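Local structure of copper-containing nitrite reductase (Thermus scotoductus, 6HBE) at residues Gly220-Met225 / Ile251-Pro256; Asp391-Asp396 / Ile427-Pro432. The protein probably catalyses the one-electron reduction of nitrite to nitric oxide in denitrification, as a copper-containing homotrimer whose chains each carry a third, cupredoxin-like domain. All coordinates share one frame; numbering follows the deposited sequence.

Interaction 1: residues Gly220-Met225 / Ile251-Pro256; sequences GIFEYM and IEWRVP
R254 takes hold of the E223 carboxylate side-on at a classic beta bulge, where E223 and Y224 together face E252 between antiparallel strands of a mixed sheet in the second cupredoxin domain. NH2 of R254 gives a bond of 2.7 Å to the syn lone pair of E223 OE1, while NE of R254 lies 3.1 Å from E223 OE2. The two planes are 26° apart, so the salt bridge is nearly flat. OE2 also accepts the backbone N of R254, on its anti side, and a water that donates to R254 O as well; this combined grip fixes the rotation of the carboxylate. In the bulge, E252 O receives a straight bond from Y224 N (3.3 Å, 173°) and a weak, bent one from E223 N. E252 N returns the pairing to Y224 O. The Y224 ring presents its edge to E252 OE1, which is hydrogen-bonded to Y226 OH and M144 N, while E252 OE2 pairs with Y199 OH. With CG opposite its backbone N (chi1 174°), W253 lays its indole along the chain leading into the bulge, CZ2 3.7 Å from G220 CA; its NE1 bonds to N83 of the second subunit. Over one face of the F222 ring sits the methyl I251 CG2, 3.9 Å from the centroid.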
ATOM      1  N   GLY C 220       7.971 -16.075  20.351  1.00 22.07           N
ATOM      2  CA  GLY C 220       7.165 -17.250  20.015  1.00 20.74           C
ATOM      3  C   GLY C 220       7.160 -17.667  18.555  1.00 21.15           C
ATOM      4  O   GLY C 220       7.265 -16.833  17.655  1.00 20.33           O
ATOM      5  N   ILE C 221       7.002 -18.968  18.307  1.00 20.88           N
ATOM      6  CA  ILE C 221       6.733 -19.509  16.969  1.00 22.87           C
ATOM      7  C   ILE C 221       5.405 -20.217  17.106  1.00 24.66           C
ATOM      8  O   ILE C 221       5.304 -21.135  17.929  1.00 25.00           O
ATOM      9  CB  ILE C 221       7.858 -20.499  16.511  1.00 22.73           C
ATOM     10  CG1 ILE C 221       9.185 -19.740  16.377  1.00 23.93           C
ATOM     11  CG2 ILE C 221       7.538 -21.155  15.180  1.00 23.18           C
ATOM     12  CD1 ILE C 221      10.398 -20.582  16.018  1.00 24.60           C
ATOM     13  N   PHE C 222       4.391 -19.786  16.338  1.00 23.17           N
ATOM     14  CA  PHE C 222       3.040 -20.339  16.439  1.00 22.04           C
ATOM     15  C   PHE C 222       3.049 -21.810  16.029  1.00 22.24           C
ATOM     16  O   PHE C 222       3.528 -22.176  14.950  1.00 22.96           O
ATOM     17  CB  PHE C 222       1.999 -19.572  15.580  1.00 22.08           C
ATOM     18  CG  PHE C 222       1.884 -18.095  15.894  1.00 21.84           C
ATOM     19  CD1 PHE C 222       1.748 -17.655  17.193  1.00 22.73           C
ATOM     20  CD2 PHE C 222       1.848 -17.164  14.873  1.00 22.77           C
ATOM     21  CE1 PHE C 222       1.610 -16.298  17.489  1.00 24.42           C
ATOM     22  CE2 PHE C 222       1.723 -15.804  15.155  1.00 23.90           C
ATOM     23  CZ  PHE C 222       1.580 -15.373  16.466  1.00 23.74           C
ATOM     24  N   GLU C 223       2.512 -22.663  16.893  1.00 23.31           N
ATOM     25  CA  GLU C 223       2.605 -24.104  16.665  1.00 23.14           C
ATOM     26  C   GLU C 223       1.667 -24.567  15.550  1.00 22.74           C
ATOM     27  O   GLU C 223       2.097 -25.277  14.622  1.00 22.22           O
ATOM     28  CB  GLU C 223       2.351 -24.862  17.963  1.00 26.79           C
ATOM     29  CG  GLU C 223       3.258 -24.342  19.097  1.00 27.96           C
ATOM     30  CD  GLU C 223       3.360 -25.266  20.274  1.00 31.38           C
ATOM     31  OE1 GLU C 223       3.551 -26.481  20.052  1.00 31.47           O
ATOM     32  OE2 GLU C 223       3.254 -24.773  21.417  1.00 32.22           O
ATOM     33  N   TYR C 224       0.395 -24.188  15.658  1.00 21.21           N
ATOM     34  CA  TYR C 224      -0.627 -24.549  14.662  1.00 24.15           C
ATOM     35  C   TYR C 224      -1.477 -23.322  14.340  1.00 22.12           C
ATOM     36  O   TYR C 224      -1.878 -22.625  15.242  1.00 23.68           O
ATOM     37  CB  TYR C 224      -1.567 -25.644  15.196  1.00 25.11           C
ATOM     38  CG  TYR C 224      -0.893 -26.878  15.772  1.00 27.67           C
ATOM     39  CD1 TYR C 224       0.072 -27.585  15.050  1.00 29.60           C
ATOM     40  CD2 TYR C 224      -1.266 -27.375  17.033  1.00 30.16           C
ATOM     41  CE1 TYR C 224       0.698 -28.725  15.582  1.00 31.07           C
ATOM     42  CE2 TYR C 224      -0.649 -28.520  17.579  1.00 31.30           C
ATOM     43  CZ  TYR C 224       0.332 -29.185  16.853  1.00 32.57           C
ATOM     44  OH  TYR C 224       0.921 -30.321  17.389  1.00 34.58           O
ATOM     45  N   MET C 225      -1.785 -23.101  13.064  1.00 22.74           N
ATOM     46  CA  MET C 225      -2.685 -22.033  12.632  1.00 22.44           C
ATOM     47  C   MET C 225      -3.691 -22.579  11.625  1.00 21.68           C
ATOM     48  O   MET C 225      -3.376 -23.467  10.869  1.00 21.47           O
ATOM     49  CB  MET C 225      -1.920 -20.873  11.983  1.00 23.11           C
ATOM     50  CG  MET C 225      -0.608 -20.524  12.632  1.00 23.34           C
ATOM     51  SD  MET C 225       0.081 -18.929  12.149  1.00 24.31           S
ATOM     52  CE  MET C 225       0.191 -19.124  10.378  1.00 22.50           C
ATOM     53  N   ILE C 251      -5.135 -19.453  15.974  1.00 19.39           N
ATOM     54  CA  ILE C 251      -3.740 -19.801  16.265  1.00 19.90           C
ATOM     55  C   ILE C 251      -3.701 -20.510  17.650  1.00 21.09           C
ATOM     56  O   ILE C 251      -4.301 -20.026  18.605  1.00 20.99           O
ATOM     57  CB  ILE C 251      -2.893 -18.511  16.285  1.00 20.65           C
ATOM     58  CG1 ILE C 251      -2.838 -17.883  14.871  1.00 20.85           C
ATOM     59  CG2 ILE C 251      -1.490 -18.746  16.837  1.00 21.04           C
ATOM     60  CD1 ILE C 251      -2.491 -16.394  14.905  1.00 20.83           C
ATOM     61  N   GLU C 252      -3.011 -21.650  17.724  1.00 21.67           N
ATOM     62  CA  GLU C 252      -2.723 -22.355  18.982  1.00 22.63           C
ATOM     63  C   GLU C 252      -1.214 -22.270  19.281  1.00 21.90           C
ATOM     64  O   GLU C 252      -0.401 -22.581  18.411  1.00 22.28           O
ATOM     65  CB  GLU C 252      -3.152 -23.825  18.842  1.00 23.34           C
ATOM     66  CG  GLU C 252      -4.640 -24.029  18.649  1.00 25.91           C
ATOM     67  CD  GLU C 252      -5.012 -25.514  18.561  1.00 25.99           C
ATOM     68  OE1 GLU C 252      -4.496 -26.220  17.691  1.00 27.26           O
ATOM     69  OE2 GLU C 252      -5.825 -25.972  19.382  1.00 30.24           O
ATOM     70  N   TRP C 253      -0.853 -21.834  20.489  1.00 20.98           N
ATOM     71  CA  TRP C 253       0.524 -21.655  20.896  1.00 20.92           C
ATOM     72  C   TRP C 253       0.606 -21.835  22.418  1.00 21.83           C
ATOM     73  O   TRP C 253      -0.247 -21.333  23.150  1.00 23.26           O
ATOM     74  CB  TRP C 253       1.015 -20.223  20.486  1.00 21.19           C
ATOM     75  CG  TRP C 253       2.413 -19.803  20.954  1.00 20.48           C
ATOM     76  CD1 TRP C 253       3.612 -20.356  20.589  1.00 20.97           C
ATOM     77  CD2 TRP C 253       2.736 -18.690  21.802  1.00 20.80           C
ATOM     78  NE1 TRP C 253       4.650 -19.699  21.212  1.00 20.72           N
ATOM     79  CE2 TRP C 253       4.137 -18.680  21.966  1.00 20.93           C
ATOM     80  CE3 TRP C 253       1.969 -17.763  22.513  1.00 21.38           C
ATOM     81  CZ2 TRP C 253       4.793 -17.722  22.749  1.00 20.57           C
ATOM     82  CZ3 TRP C 253       2.624 -16.813  23.289  1.00 21.62           C
ATOM     83  CH2 TRP C 253       4.019 -16.814  23.412  1.00 21.05           C
ATOM     84  N   ARG C 254       1.634 -22.539  22.881  1.00 23.75           N
ATOM     85  CA  ARG C 254       1.973 -22.586  24.312  1.00 25.48           C
ATOM     86  C   ARG C 254       2.992 -21.536  24.672  1.00 24.01           C
ATOM     87  O   ARG C 254       3.991 -21.377  23.976  1.00 26.31           O
ATOM     88  CB  ARG C 254       2.487 -23.965  24.708  1.00 28.71           C
ATOM     89  CG  ARG C 254       1.344 -24.968  24.756  1.00 33.48           C
ATOM     90  CD  ARG C 254       1.809 -26.397  24.788  1.00 37.04           C
ATOM     91  NE  ARG C 254       2.415 -26.818  23.529  1.00 40.10           N
ATOM     92  CZ  ARG C 254       2.583 -28.087  23.158  1.00 43.35           C
ATOM     93  NH1 ARG C 254       2.188 -29.089  23.940  1.00 45.56           N
ATOM     94  NH2 ARG C 254       3.158 -28.364  21.995  1.00 44.49           N
ATOM     95  N   VAL C 255       2.746 -20.834  25.769  1.00 23.78           N
ATOM     96  CA  VAL C 255       3.684 -19.846  26.282  1.00 23.65           C
ATOM     97  C   VAL C 255       4.919 -20.667  26.742  1.00 25.44           C
ATOM     98  O   VAL C 255       4.752 -21.621  27.537  1.00 27.09           O
ATOM     99  CB  VAL C 255       3.110 -19.028  27.458  1.00 24.05           C
ATOM    100  CG1 VAL C 255       4.116 -17.996  27.935  1.00 23.49           C
ATOM    101  CG2 VAL C 255       1.821 -18.288  27.095  1.00 25.35           C
ATOM    102  N   PRO C 256       6.126 -20.342  26.231  1.00 23.08           N
ATOM    103  CA  PRO C 256       7.355 -21.004  26.677  1.00 25.09           C
ATOM    104  C   PRO C 256       7.561 -20.924  28.202  1.00 26.06           C
ATOM    105  O   PRO C 256       6.980 -20.072  28.873  1.00 24.00           O
ATOM    106  CB  PRO C 256       8.468 -20.232  25.934  1.00 25.94           C
ATOM    107  CG  PRO C 256       7.795 -19.725  24.683  1.00 24.91           C
ATOM    108  CD  PRO C 256       6.405 -19.392  25.129  1.00 24.38           C
TER
HETATM  109  O   HOH W   1       5.344 -23.156  22.475  1.00 24.17           O

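Interaction 2: residues Asp391-Asp396 / Ile427-Pro432. With CU (copper (II) ion), chain L.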
ATOM      1  N   ASP C 391     -23.633  16.639  -3.643  1.00 28.76           N
ATOM      2  CA  ASP C 391     -23.762  18.069  -3.907  1.00 28.79           C
ATOM      3  C   ASP C 391     -23.097  18.823  -2.774  1.00 30.35           C
ATOM      4  O   ASP C 391     -22.538  18.214  -1.827  1.00 27.77           O
ATOM      5  CB  ASP C 391     -25.250  18.474  -4.145  1.00 29.82           C
ATOM      6  CG  ASP C 391     -26.162  18.300  -2.900  1.00 32.85           C
ATOM      7  OD1 ASP C 391     -25.684  18.247  -1.743  1.00 30.12           O
ATOM      8  OD2 ASP C 391     -27.408  18.266  -3.082  1.00 33.42           O
ATOM      9  N   ALA C 392     -23.119  20.152  -2.866  1.00 28.58           N
ATOM     10  CA  ALA C 392     -22.668  21.003  -1.777  1.00 28.55           C
ATOM     11  C   ALA C 392     -23.738  22.100  -1.575  1.00 31.30           C
ATOM     12  O   ALA C 392     -24.042  22.807  -2.534  1.00 31.43           O
ATOM     13  CB  ALA C 392     -21.326  21.629  -2.115  1.00 29.40           C
ATOM     14  N   VAL C 393     -24.277  22.214  -0.352  1.00 31.30           N
ATOM     15  CA  VAL C 393     -25.383  23.161   0.004  1.00 30.92           C
ATOM     16  C   VAL C 393     -25.020  23.927   1.294  1.00 31.19           C
ATOM     17  O   VAL C 393     -24.758  23.324   2.347  1.00 28.32           O
ATOM     18  CB  VAL C 393     -26.753  22.430   0.168  1.00 35.05           C
ATOM     19  CG1 VAL C 393     -27.042  21.506  -1.006  1.00 38.51           C
ATOM     20  CG2 VAL C 393     -26.843  21.602   1.449  1.00 38.05           C
ATOM     21  N   VAL C 394     -24.958  25.256   1.224  1.00 31.57           N
ATOM     22  CA  VAL C 394     -24.627  26.048   2.408  1.00 33.39           C
ATOM     23  C   VAL C 394     -25.754  25.946   3.447  1.00 35.04           C
ATOM     24  O   VAL C 394     -26.945  26.058   3.094  1.00 34.79           O
ATOM     25  CB  VAL C 394     -24.349  27.512   2.053  1.00 33.62           C
ATOM     26  CG1 VAL C 394     -24.168  28.365   3.309  1.00 36.39           C
ATOM     27  CG2 VAL C 394     -23.113  27.611   1.196  1.00 35.93           C
ATOM     28  N   ILE C 395     -25.377  25.714   4.705  1.00 35.06           N
ATOM     29  CA  ILE C 395     -26.341  25.673   5.817  1.00 34.65           C
ATOM     30  C   ILE C 395     -26.034  26.644   6.980  1.00 37.61           C
ATOM     31  O   ILE C 395     -26.785  26.672   7.958  1.00 34.84           O
ATOM     32  CB  ILE C 395     -26.539  24.237   6.357  1.00 36.82           C
ATOM     33  CG1 ILE C 395     -25.213  23.623   6.836  1.00 37.56           C
ATOM     34  CG2 ILE C 395     -27.183  23.374   5.284  1.00 35.98           C
ATOM     35  CD1 ILE C 395     -25.339  22.800   8.100  1.00 41.85           C
ATOM     36  N   ASP C 396     -24.963  27.440   6.859  1.00 37.47           N
ATOM     37  CA  ASP C 396     -24.578  28.464   7.837  1.00 41.25           C
ATOM     38  C   ASP C 396     -24.009  29.618   7.012  1.00 42.65           C
ATOM     39  O   ASP C 396     -22.914  29.511   6.440  1.00 41.13           O
ATOM     40  CB  ASP C 396     -23.545  27.922   8.846  1.00 42.70           C
ATOM     41  CG  ASP C 396     -23.171  28.934   9.958  1.00 47.78           C
ATOM     42  OD1 ASP C 396     -23.245  30.165   9.762  1.00 52.71           O
ATOM     43  OD2 ASP C 396     -22.759  28.492  11.046  1.00 53.80           O
ATOM     44  N   ILE C 427     -22.786  21.443   3.563  1.00 28.43           N
ATOM     45  CA  ILE C 427     -22.913  19.982   3.653  1.00 28.93           C
ATOM     46  C   ILE C 427     -23.273  19.401   2.305  1.00 27.24           C
ATOM     47  O   ILE C 427     -23.574  20.127   1.357  1.00 28.42           O
ATOM     48  CB  ILE C 427     -23.966  19.517   4.724  1.00 27.78           C
ATOM     49  CG1 ILE C 427     -25.394  19.977   4.375  1.00 30.11           C
ATOM     50  CG2 ILE C 427     -23.581  20.014   6.108  1.00 28.12           C
ATOM     51  CD1 ILE C 427     -26.463  19.484   5.331  1.00 30.34           C
ATOM     52  N   CYS C 428     -23.275  18.074   2.226  1.00 27.19           N
ATOM     53  CA  CYS C 428     -23.977  17.377   1.157  1.00 27.27           C
ATOM     54  C   CYS C 428     -25.395  17.036   1.606  1.00 28.25           C
ATOM     55  O   CYS C 428     -25.597  16.484   2.697  1.00 28.94           O
ATOM     56  CB  CYS C 428     -23.217  16.117   0.780  1.00 27.93           C
ATOM     57  SG  CYS C 428     -24.045  15.103  -0.425  1.00 27.40           S
ATOM     58  N   SER C 429     -26.393  17.337   0.770  1.00 29.77           N
ATOM     59  CA  SER C 429     -27.794  17.086   1.155  1.00 28.29           C
ATOM     60  C   SER C 429     -28.127  15.594   1.127  1.00 31.10           C
ATOM     61  O   SER C 429     -28.998  15.148   1.870  1.00 29.95           O
ATOM     62  CB  SER C 429     -28.775  17.887   0.260  1.00 30.63           C
ATOM     63  OG  SER C 429     -28.770  17.439  -1.077  1.00 29.54           O
ATOM     64  N   ILE C 430     -27.380  14.828   0.325  1.00 27.10           N
ATOM     65  CA  ILE C 430     -27.561  13.375   0.223  1.00 27.42           C
ATOM     66  C   ILE C 430     -27.010  12.706   1.488  1.00 27.70           C
ATOM     67  O   ILE C 430     -27.647  11.796   2.054  1.00 31.04           O
ATOM     68  CB  ILE C 430     -26.902  12.824  -1.074  1.00 27.84           C
ATOM     69  CG1 ILE C 430     -27.480  13.540  -2.311  1.00 29.60           C
ATOM     70  CG2 ILE C 430     -27.111  11.309  -1.245  1.00 28.40           C
ATOM     71  CD1 ILE C 430     -26.775  13.254  -3.628  1.00 30.92           C
ATOM     72  N   HIS C 431     -25.820  13.143   1.899  1.00 26.69           N
ATOM     73  CA  HIS C 431     -25.081  12.618   3.058  1.00 25.69           C
ATOM     74  C   HIS C 431     -24.793  13.774   4.029  1.00 27.25           C
ATOM     75  O   HIS C 431     -23.713  14.378   4.001  1.00 26.59           O
ATOM     76  CB  HIS C 431     -23.753  11.969   2.584  1.00 25.38           C
ATOM     77  CG  HIS C 431     -23.899  11.062   1.399  1.00 25.04           C
ATOM     78  ND1 HIS C 431     -23.568  11.441   0.109  1.00 25.24           N
ATOM     79  CD2 HIS C 431     -24.339   9.786   1.314  1.00 25.10           C
ATOM     80  CE1 HIS C 431     -23.788  10.432  -0.710  1.00 25.22           C
ATOM     81  NE2 HIS C 431     -24.268   9.421  -0.008  1.00 24.98           N
ATOM     82  N   PRO C 432     -25.763  14.100   4.917  1.00 29.41           N
ATOM     83  CA  PRO C 432     -25.665  15.375   5.671  1.00 29.34           C
ATOM     84  C   PRO C 432     -24.529  15.492   6.699  1.00 28.78           C
ATOM     85  O   PRO C 432     -24.241  16.592   7.144  1.00 28.30           O
ATOM     86  CB  PRO C 432     -27.049  15.527   6.335  1.00 31.29           C
ATOM     87  CG  PRO C 432     -27.759  14.220   6.145  1.00 33.83           C
ATOM     88  CD  PRO C 432     -26.960  13.310   5.258  1.00 31.97           C
TER
HETATM   89 CU    CU L 500     -22.816  13.190  -0.524  1.00 26.91          CU
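D391 turns its side chain to S429 from a CB whose chi1 of 66° sets CG between its own backbone N and carbonyl carbon. From CG the carboxylate divides its work: OD1 accepts S429 N at 2.8 Å on the syn side, 15° out of plane, and OD2 accepts a hydrogen bond from S429 OG at 2.6 Å through its syn lone pair. Both oxygens thus hold one serine, main chain and side chain together. An alanine in place of D391 would probably leave S429 N and OG without these acceptors and the start of the copper-binding loop freer to shift. The backbone N of D391 donates to C428 SG (3.6 Å, 168°), and H431 N is a second donor to that sulfur. This is the type 1 copper loop of a plastocyanin/azurin-like cupredoxin: C428 SG binds copper at 2.3 Å and H431 ND1 at 2.0 Å, with H390 and M434 completing the site. The two N-H groups would be expected to draw charge from the thiolate. Next to the site, V393 and I427 form an antiparallel hydrogen-bonded pair, V393 N reaching I427 O at 2.8 Å. On their shared face V393 CG2 touches I427 CG1, and I395 CD1 rests 3.8 Å from I427 CG2.

In the fold
Following the chain from the N terminus, interaction 1 comes first: strand 222-227 leads out through strands 234-238 and 241-243, and strand 248-254 returns beside it, closing an excursion of 25 residues. Interaction 2 opens only after that closure; strand 393-398 leaves, strand 413-417 lies in the opposing sheet, and strand 422-427 comes back to close 30 residues. The contacts are therefore in series, neither nested nor crossed. The centres of interactions 1 and 2 are about 52 Å apart, on opposite sides of the chain's centre. Interaction 1 joins neighbouring inner strands of a six-stranded sheet near the second subunit; interaction 2 joins strand 393-398, outermost in its sheet within this chain, to the end of strand 422-427 and the copper loop that follows.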